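Local coordinates for uncharacterized protein (Pseudomonas aeruginosa, PDB 6P8P) that is a HORMA-domain component of a type III CBASS anti-phage system, probably acting as a regulator of its cGAS-like CD-NTase enzyme, at residues V4-D16 with D82-E94. The protein carries 2 engineered substitutions. Sequence-based numbering, arbitrary orientation.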
ATOM      1  N   VAL A   4      -1.580 -17.801  23.458  1.00 28.37           N
ATOM      2  CA  VAL A   4      -1.579 -16.520  22.751  1.00 27.74           C
ATOM      3  C   VAL A   4      -0.539 -15.639  23.426  1.00 29.55           C
ATOM      4  O   VAL A   4      -0.500 -15.555  24.654  1.00 29.87           O
ATOM      5  CB  VAL A   4      -2.959 -15.831  22.759  1.00 44.42           C
ATOM      6  CG1 VAL A   4      -2.896 -14.529  21.952  1.00 43.73           C
ATOM      7  CG2 VAL A   4      -4.018 -16.760  22.214  1.00 62.16           C
ATOM      8  N   VAL A   5       0.315 -14.995  22.632  1.00 22.20           N
ATOM      9  CA  VAL A   5       1.309 -14.064  23.147  1.00 20.30           C
ATOM     10  C   VAL A   5       1.132 -12.766  22.378  1.00 26.12           C
ATOM     11  O   VAL A   5       0.581 -12.745  21.279  1.00 24.18           O
ATOM     12  CB  VAL A   5       2.747 -14.578  23.006  1.00 31.03           C
ATOM     13  CG1 VAL A   5       2.852 -15.961  23.613  1.00 25.21           C
ATOM     14  CG2 VAL A   5       3.159 -14.603  21.570  1.00 30.71           C
ATOM     15  N   SER A   6       1.596 -11.678  22.968  1.00 22.90           N
ATOM     16  CA  SER A   6       1.442 -10.384  22.306  1.00 23.06           C
ATOM     17  C   SER A   6       2.775  -9.655  22.255  1.00 21.37           C
ATOM     18  O   SER A   6       3.683  -9.890  23.068  1.00 20.29           O
ATOM     19  CB  SER A   6       0.383  -9.522  22.987  1.00 26.31           C
ATOM     20  OG  SER A   6       0.932  -8.738  24.006  1.00 46.03           O
ATOM     21  N   ARG A   7       2.890  -8.780  21.264  1.00 19.86           N
ATOM     22  CA  ARG A   7       4.059  -7.936  21.097  1.00 16.73           C
ATOM     23  C   ARG A   7       3.545  -6.552  20.726  1.00 21.98           C
ATOM     24  O   ARG A   7       2.408  -6.396  20.274  1.00 21.87           O
ATOM     25  CB  ARG A   7       4.996  -8.510  20.049  1.00 18.46           C
ATOM     26  CG  ARG A   7       5.699  -9.826  20.438  1.00 21.24           C
ATOM     27  CD  ARG A   7       6.704  -9.616  21.545  1.00 20.07           C
ATOM     28  NE  ARG A   7       7.526 -10.791  21.837  1.00 21.55           N
ATOM     29  CZ  ARG A   7       7.176 -11.765  22.667  1.00 24.41           C
ATOM     30  NH1 ARG A   7       5.999 -11.743  23.271  1.00 26.77           N
ATOM     31  NH2 ARG A   7       8.008 -12.781  22.873  1.00 22.65           N
ATOM     32  N   THR A   8       4.372  -5.544  20.989  1.00 18.02           N
ATOM     33  CA  THR A   8       4.009  -4.156  20.756  1.00 16.29           C
ATOM     34  C   THR A   8       5.235  -3.459  20.193  1.00 20.83           C
ATOM     35  O   THR A   8       6.252  -3.327  20.877  1.00 20.89           O
ATOM     36  CB  THR A   8       3.513  -3.466  22.027  1.00 26.24           C
ATOM     37  OG1 THR A   8       2.327  -4.124  22.490  1.00 33.23           O
ATOM     38  CG2 THR A   8       3.208  -2.027  21.743  1.00 24.26           C
ATOM     39  N   PHE A   9       5.129  -3.011  18.953  1.00 18.16           N
ATOM     40  CA  PHE A   9       6.240  -2.369  18.268  1.00 17.31           C
ATOM     41  C   PHE A   9       6.084  -0.859  18.230  1.00 19.81           C
ATOM     42  O   PHE A   9       4.992  -0.342  17.987  1.00 17.19           O
ATOM     43  CB  PHE A   9       6.351  -2.889  16.835  1.00 19.24           C
ATOM     44  CG  PHE A   9       7.102  -4.158  16.733  1.00 16.88           C
ATOM     45  CD1 PHE A   9       6.520  -5.362  17.140  1.00 28.08           C
ATOM     46  CD2 PHE A   9       8.408  -4.170  16.315  1.00 19.07           C
ATOM     47  CE1 PHE A   9       7.234  -6.536  17.069  1.00 30.94           C
ATOM     48  CE2 PHE A   9       9.134  -5.348  16.254  1.00 29.64           C
ATOM     49  CZ  PHE A   9       8.547  -6.524  16.624  1.00 33.59           C
ATOM     50  N   ARG A  10       7.202  -0.163  18.418  1.00 13.75           N
ATOM     51  CA  ARG A  10       7.256   1.293  18.283  1.00 17.02           C
ATOM     52  C   ARG A  10       7.222   1.683  16.803  1.00 20.50           C
ATOM     53  O   ARG A  10       8.133   1.348  16.037  1.00 19.04           O
ATOM     54  CB  ARG A  10       8.516   1.830  18.952  1.00 20.52           C
ATOM     55  CG  ARG A  10       8.659   1.345  20.412  1.00 24.08           C
ATOM     56  CD  ARG A  10      10.072   1.592  20.946  1.00 22.76           C
ATOM     57  NE  ARG A  10      10.351   3.011  21.100  1.00 25.22           N
ATOM     58  CZ  ARG A  10      11.538   3.500  21.443  1.00 32.08           C
ATOM     59  NH1 ARG A  10      12.549   2.676  21.633  1.00 28.95           N
ATOM     60  NH2 ARG A  10      11.714   4.807  21.572  1.00 26.32           N
ATOM     61  N   SER A  11       6.183   2.409  16.409  1.00 18.41           N
ATOM     62  CA  SER A  11       6.038   2.803  15.010  1.00 16.35           C
ATOM     63  C   SER A  11       6.257   4.308  14.897  1.00 16.05           C
ATOM     64  O   SER A  11       7.124   4.851  15.585  1.00 19.71           O
ATOM     65  CB  SER A  11       4.678   2.359  14.479  1.00 20.10           C
ATOM     66  OG  SER A  11       4.592   2.570  13.083  1.00 17.56           O
ATOM     67  N   SER A  12       5.497   4.972  14.044  1.00 17.21           N
ATOM     68  CA  SER A  12       5.773   6.366  13.728  1.00 18.51           C
ATOM     69  C   SER A  12       5.541   7.236  14.961  1.00 25.11           C
ATOM     70  O   SER A  12       4.523   7.078  15.635  1.00 20.64           O
ATOM     71  CB  SER A  12       4.858   6.839  12.590  1.00 27.69           C
ATOM     72  OG  SER A  12       5.199   8.158  12.238  1.00 40.07           O
ATOM     73  N   PRO A  13       6.440   8.191  15.260  1.00 22.69           N
ATOM     74  CA  PRO A  13       7.600   8.638  14.485  1.00 22.98           C
ATOM     75  C   PRO A  13       8.938   8.031  14.848  1.00 24.88           C
ATOM     76  O   PRO A  13       9.958   8.571  14.445  1.00 25.41           O
ATOM     77  CB  PRO A  13       7.634  10.151  14.798  1.00 27.78           C
ATOM     78  CG  PRO A  13       7.232  10.187  16.261  1.00 28.92           C
ATOM     79  CD  PRO A  13       6.155   9.115  16.381  1.00 25.33           C
ATOM     80  N   HIS A  14       8.951   6.940  15.603  1.00 21.28           N
ATOM     81  CA  HIS A  14      10.198   6.281  15.929  1.00 21.65           C
ATOM     82  C   HIS A  14      10.719   5.448  14.769  1.00 17.57           C
ATOM     83  O   HIS A  14      11.936   5.419  14.525  1.00 20.34           O
ATOM     84  CB  HIS A  14       9.999   5.398  17.156  1.00 21.25           C
ATOM     85  CG  HIS A  14      11.237   4.699  17.609  1.00 21.86           C
ATOM     86  ND1 HIS A  14      12.282   5.359  18.220  1.00 27.95           N
ATOM     87  CD2 HIS A  14      11.576   3.389  17.583  1.00 21.49           C
ATOM     88  CE1 HIS A  14      13.217   4.478  18.541  1.00 28.77           C
ATOM     89  NE2 HIS A  14      12.809   3.277  18.172  1.00 25.40           N
ATOM     90  N   ARG A  15       9.816   4.745  14.091  1.00 18.79           N
ATOM     91  CA  ARG A  15      10.067   4.055  12.833  1.00 16.86           C
ATOM     92  C   ARG A  15       9.032   4.535  11.835  1.00 20.00           C
ATOM     93  O   ARG A  15       7.891   4.762  12.221  1.00 21.33           O
ATOM     94  CB  ARG A  15       9.910   2.543  12.978  1.00 17.88           C
ATOM     95  CG  ARG A  15      10.949   1.819  13.728  1.00 17.53           C
ATOM     96  CD  ARG A  15      10.508   0.365  13.808  1.00 19.65           C
ATOM     97  NE  ARG A  15      11.430  -0.521  14.484  1.00 22.39           N
ATOM     98  CZ  ARG A  15      11.241  -0.988  15.718  1.00 21.05           C
ATOM     99  NH1 ARG A  15      10.206  -0.588  16.443  1.00 22.12           N
ATOM    100  NH2 ARG A  15      12.114  -1.830  16.243  1.00 24.03           N
ATOM    101  N   ASP A  16       9.398   4.653  10.559  1.00 17.80           N
ATOM    102  CA  ASP A  16       8.351   4.884   9.570  1.00 17.56           C
ATOM    103  C   ASP A  16       7.556   3.587   9.350  1.00 17.48           C
ATOM    104  O   ASP A  16       7.878   2.515   9.887  1.00 17.70           O
ATOM    105  CB  ASP A  16       8.929   5.482   8.289  1.00 20.97           C
ATOM    106  CG  ASP A  16       9.666   4.495   7.399  1.00 28.21           C
ATOM    107  OD1 ASP A  16       9.335   3.311   7.290  1.00 20.93           O
ATOM    108  OD2 ASP A  16      10.616   4.972   6.723  1.00 28.72           O
ATOM    109  N   ASP A  82       8.414   7.455  23.555  1.00 31.30           N
ATOM    110  CA  ASP A  82       8.737   6.964  24.892  1.00 40.76           C
ATOM    111  C   ASP A  82       9.216   5.515  24.845  1.00 39.40           C
ATOM    112  O   ASP A  82      10.313   5.190  25.311  1.00 41.94           O
ATOM    113  CB  ASP A  82       7.505   7.103  25.794  1.00 49.76           C
ATOM    114  CG  ASP A  82       7.861   7.456  27.222  1.00 74.72           C
ATOM    115  OD1 ASP A  82       9.018   7.208  27.630  1.00 72.79           O
ATOM    116  OD2 ASP A  82       6.980   7.977  27.939  1.00 70.60           O
ATOM    117  N   GLY A  83       8.397   4.630  24.287  1.00 30.70           N
ATOM    118  CA  GLY A  83       8.709   3.221  24.216  1.00 31.72           C
ATOM    119  C   GLY A  83       8.408   2.422  25.465  1.00 33.24           C
ATOM    120  O   GLY A  83       8.722   1.223  25.501  1.00 36.33           O
ATOM    121  N   ASP A  84       7.771   3.031  26.473  1.00 38.02           N
ATOM    122  CA  ASP A  84       7.560   2.343  27.743  1.00 45.04           C
ATOM    123  C   ASP A  84       6.679   1.111  27.579  1.00 40.74           C
ATOM    124  O   ASP A  84       6.894   0.098  28.253  1.00 43.11           O
ATOM    125  CB  ASP A  84       6.944   3.301  28.768  1.00 50.36           C
ATOM    126  CG  ASP A  84       7.858   4.462  29.105  1.00 75.94           C
ATOM    127  OD1 ASP A  84       7.399   5.413  29.774  1.00 85.93           O
ATOM    128  OD2 ASP A  84       9.039   4.424  28.695  1.00 73.50           O
ATOM    129  N   ASP A  85       5.672   1.180  26.706  1.00 31.46           N
ATOM    130  CA  ASP A  85       4.764   0.057  26.515  1.00 32.22           C
ATOM    131  C   ASP A  85       5.256  -0.919  25.455  1.00 28.62           C
ATOM    132  O   ASP A  85       4.570  -1.906  25.173  1.00 32.71           O
ATOM    133  CB  ASP A  85       3.357   0.554  26.141  1.00 38.89           C
ATOM    134  CG  ASP A  85       2.737   1.422  27.225  1.00 66.57           C
ATOM    135  OD1 ASP A  85       3.088   1.239  28.413  1.00 62.15           O
ATOM    136  OD2 ASP A  85       1.902   2.290  26.890  1.00 66.17           O
ATOM    137  N   ALA A  86       6.430  -0.686  24.886  1.00 24.28           N
ATOM    138  CA  ALA A  86       6.915  -1.552  23.822  1.00 22.91           C
ATOM    139  C   ALA A  86       7.312  -2.933  24.337  1.00 30.90           C
ATOM    140  O   ALA A  86       7.774  -3.110  25.468  1.00 25.23           O
ATOM    141  CB  ALA A  86       8.116  -0.915  23.127  1.00 22.44           C
ATOM    142  N   ASN A  87       7.132  -3.923  23.481  1.00 21.03           N
ATOM    143  CA  ASN A  87       7.595  -5.280  23.759  1.00 22.43           C
ATOM    144  C   ASN A  87       7.952  -5.883  22.404  1.00 23.06           C
ATOM    145  O   ASN A  87       7.064  -6.344  21.686  1.00 22.73           O
ATOM    146  CB  ASN A  87       6.556  -6.126  24.479  1.00 21.94           C
ATOM    147  CG  ASN A  87       7.018  -7.553  24.697  1.00 26.58           C
ATOM    148  OD1 ASN A  87       8.173  -7.890  24.431  1.00 27.16           O
ATOM    149  ND2 ASN A  87       6.114  -8.406  25.160  1.00 31.25           N
ATOM    150  N   GLU A  88       9.238  -5.866  22.073  1.00 19.79           N
ATOM    151  CA  GLU A  88       9.743  -6.372  20.807  1.00 20.70           C
ATOM    152  C   GLU A  88      10.610  -7.606  21.000  1.00 21.38           C
ATOM    153  O   GLU A  88      11.437  -7.913  20.143  1.00 22.75           O
ATOM    154  CB  GLU A  88      10.497  -5.239  20.101  1.00 22.15           C
ATOM    155  CG  GLU A  88       9.583  -4.007  19.895  1.00 26.10           C
ATOM    156  CD  GLU A  88      10.248  -2.833  19.181  1.00 36.12           C
ATOM    157  OE1 GLU A  88      11.462  -2.908  18.878  1.00 28.94           O
ATOM    158  OE2 GLU A  88       9.542  -1.822  18.946  1.00 25.42           O
ATOM    159  N   GLU A  89      10.407  -8.337  22.099  1.00 21.92           N
ATOM    160  CA  GLU A  89      11.216  -9.512  22.378  1.00 22.28           C
ATOM    161  C   GLU A  89      11.065 -10.540  21.265  1.00 21.05           C
ATOM    162  O   GLU A  89       9.996 -10.696  20.669  1.00 23.66           O
ATOM    163  CB  GLU A  89      10.795 -10.151  23.714  1.00 26.19           C
ATOM    164  CG  GLU A  89      11.256  -9.413  24.944  1.00 36.65           C
ATOM    165  CD  GLU A  89      10.629  -9.955  26.228  1.00 49.44           C
ATOM    166  OE1 GLU A  89      10.360  -9.139  27.138  1.00 56.52           O
ATOM    167  OE2 GLU A  89      10.401 -11.189  26.316  1.00 32.68           O
ATOM    168  N   VAL A  90      12.136 -11.291  21.030  1.00 22.05           N
ATOM    169  CA  VAL A  90      12.063 -12.430  20.127  1.00 19.78           C
ATOM    170  C   VAL A  90      11.041 -13.436  20.632  1.00 25.19           C
ATOM    171  O   VAL A  90      10.869 -13.639  21.836  1.00 20.84           O
ATOM    172  CB  VAL A  90      13.449 -13.078  19.972  1.00 27.77           C
ATOM    173  CG1 VAL A  90      13.384 -14.313  19.102  1.00 28.59           C
ATOM    174  CG2 VAL A  90      14.440 -12.072  19.401  1.00 26.91           C
ATOM    175  N   LEU A  91      10.363 -14.078  19.699  1.00 18.22           N
ATOM    176  CA  LEU A  91       9.345 -15.061  20.026  1.00 20.18           C
ATOM    177  C   LEU A  91      10.002 -16.414  20.268  1.00 23.61           C
ATOM    178  O   LEU A  91      10.910 -16.815  19.529  1.00 26.06           O
ATOM    179  CB  LEU A  91       8.327 -15.165  18.876  1.00 19.49           C
ATOM    180  CG  LEU A  91       7.425 -13.938  18.740  1.00 19.08           C
ATOM    181  CD1 LEU A  91       6.696 -13.983  17.397  1.00 17.96           C
ATOM    182  CD2 LEU A  91       6.413 -13.821  19.848  1.00 23.80           C
ATOM    183  N   GLY A  92       9.519 -17.121  21.295  1.00 27.32           N
ATOM    184  CA  GLY A  92      10.095 -18.400  21.670  1.00 24.63           C
ATOM    185  C   GLY A  92       9.473 -19.600  20.976  1.00 32.51           C
ATOM    186  O   GLY A  92       9.284 -20.647  21.605  1.00 35.34           O
ATOM    187  N   PHE A  93       9.163 -19.457  19.682  1.00 22.42           N
ATOM    188  CA  PHE A  93       8.569 -20.496  18.850  1.00 24.27           C
ATOM    189  C   PHE A  93       8.649 -20.014  17.405  1.00 31.24           C
ATOM    190  O   PHE A  93       8.941 -18.844  17.142  1.00 25.69           O
ATOM    191  CB  PHE A  93       7.117 -20.778  19.242  1.00 24.10           C
ATOM    192  CG  PHE A  93       6.233 -19.561  19.224  1.00 21.36           C
ATOM    193  CD1 PHE A  93       6.140 -18.734  20.320  1.00 22.97           C
ATOM    194  CD2 PHE A  93       5.491 -19.242  18.084  1.00 25.82           C
ATOM    195  CE1 PHE A  93       5.340 -17.599  20.303  1.00 29.58           C
ATOM    196  CE2 PHE A  93       4.688 -18.115  18.065  1.00 22.67           C
ATOM    197  CZ  PHE A  93       4.609 -17.291  19.170  1.00 23.54           C
ATOM    198  N   GLU A  94       8.391 -20.936  16.461  1.00 27.63           N
ATOM    199  CA  GLU A  94       8.357 -20.603  15.034  1.00 26.42           C
ATOM    200  C   GLU A  94       6.988 -20.007  14.697  1.00 23.33           C
ATOM    201  O   GLU A  94       5.997 -20.743  14.614  1.00 22.57           O
ATOM    202  CB  GLU A  94       8.636 -21.840  14.175  1.00 26.65           C
ATOM    203  CG  GLU A  94       8.563 -21.572  12.663  1.00 36.79           C
ATOM    204  CD  GLU A  94       8.838 -22.806  11.805  1.00 46.38           C
ATOM    205  OE1 GLU A  94       9.287 -23.833  12.354  1.00 40.50           O
ATOM    206  OE2 GLU A  94       8.628 -22.742  10.574  1.00 45.81           O
TER
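The side chain of E88 runs alongside strand 4-10, over F9 and on to R15. Its CB stands near the rim of the F9 ring at CE2 and CZ, and CG then sits over one face, 3.9 Å from the ring centroid, a CH-pi contact. The chain is straight beyond CG, which carries the carboxylate onward, stacked on the ring with the two planes 15° apart. At the tip, OE1 takes NH2 of R15, while OE2 accepts from R15 NH1 and the backbone N of R10, both at 2.9 Å, the R10 bond nearly straight. R15 thus grips the carboxylate end-on in a two-nitrogen salt bridge, the two planes turned 41° apart, and its NH1 also bonds R10 O, which fixes the guanidinium's rotation. Back along the strand, T8 and N87 form a single antiparallel hydrogen-bonded pair. Beyond it R7 bends at chi2 (-69°) to bring NE within 2.7 Å of E89 O; NH2 reaches V90 O, NH1 turns back to S6 O, and L91 CD2 lies 3.5 Å above the guanidinium plane. The loop following helix 77-82 is thus laced along strand 4-10, an outermost strand of the HORMA-domain sheet; the strand's other edge bonds to strand 69-75, while F9 and L91 both rest on L27 of helix 17-29.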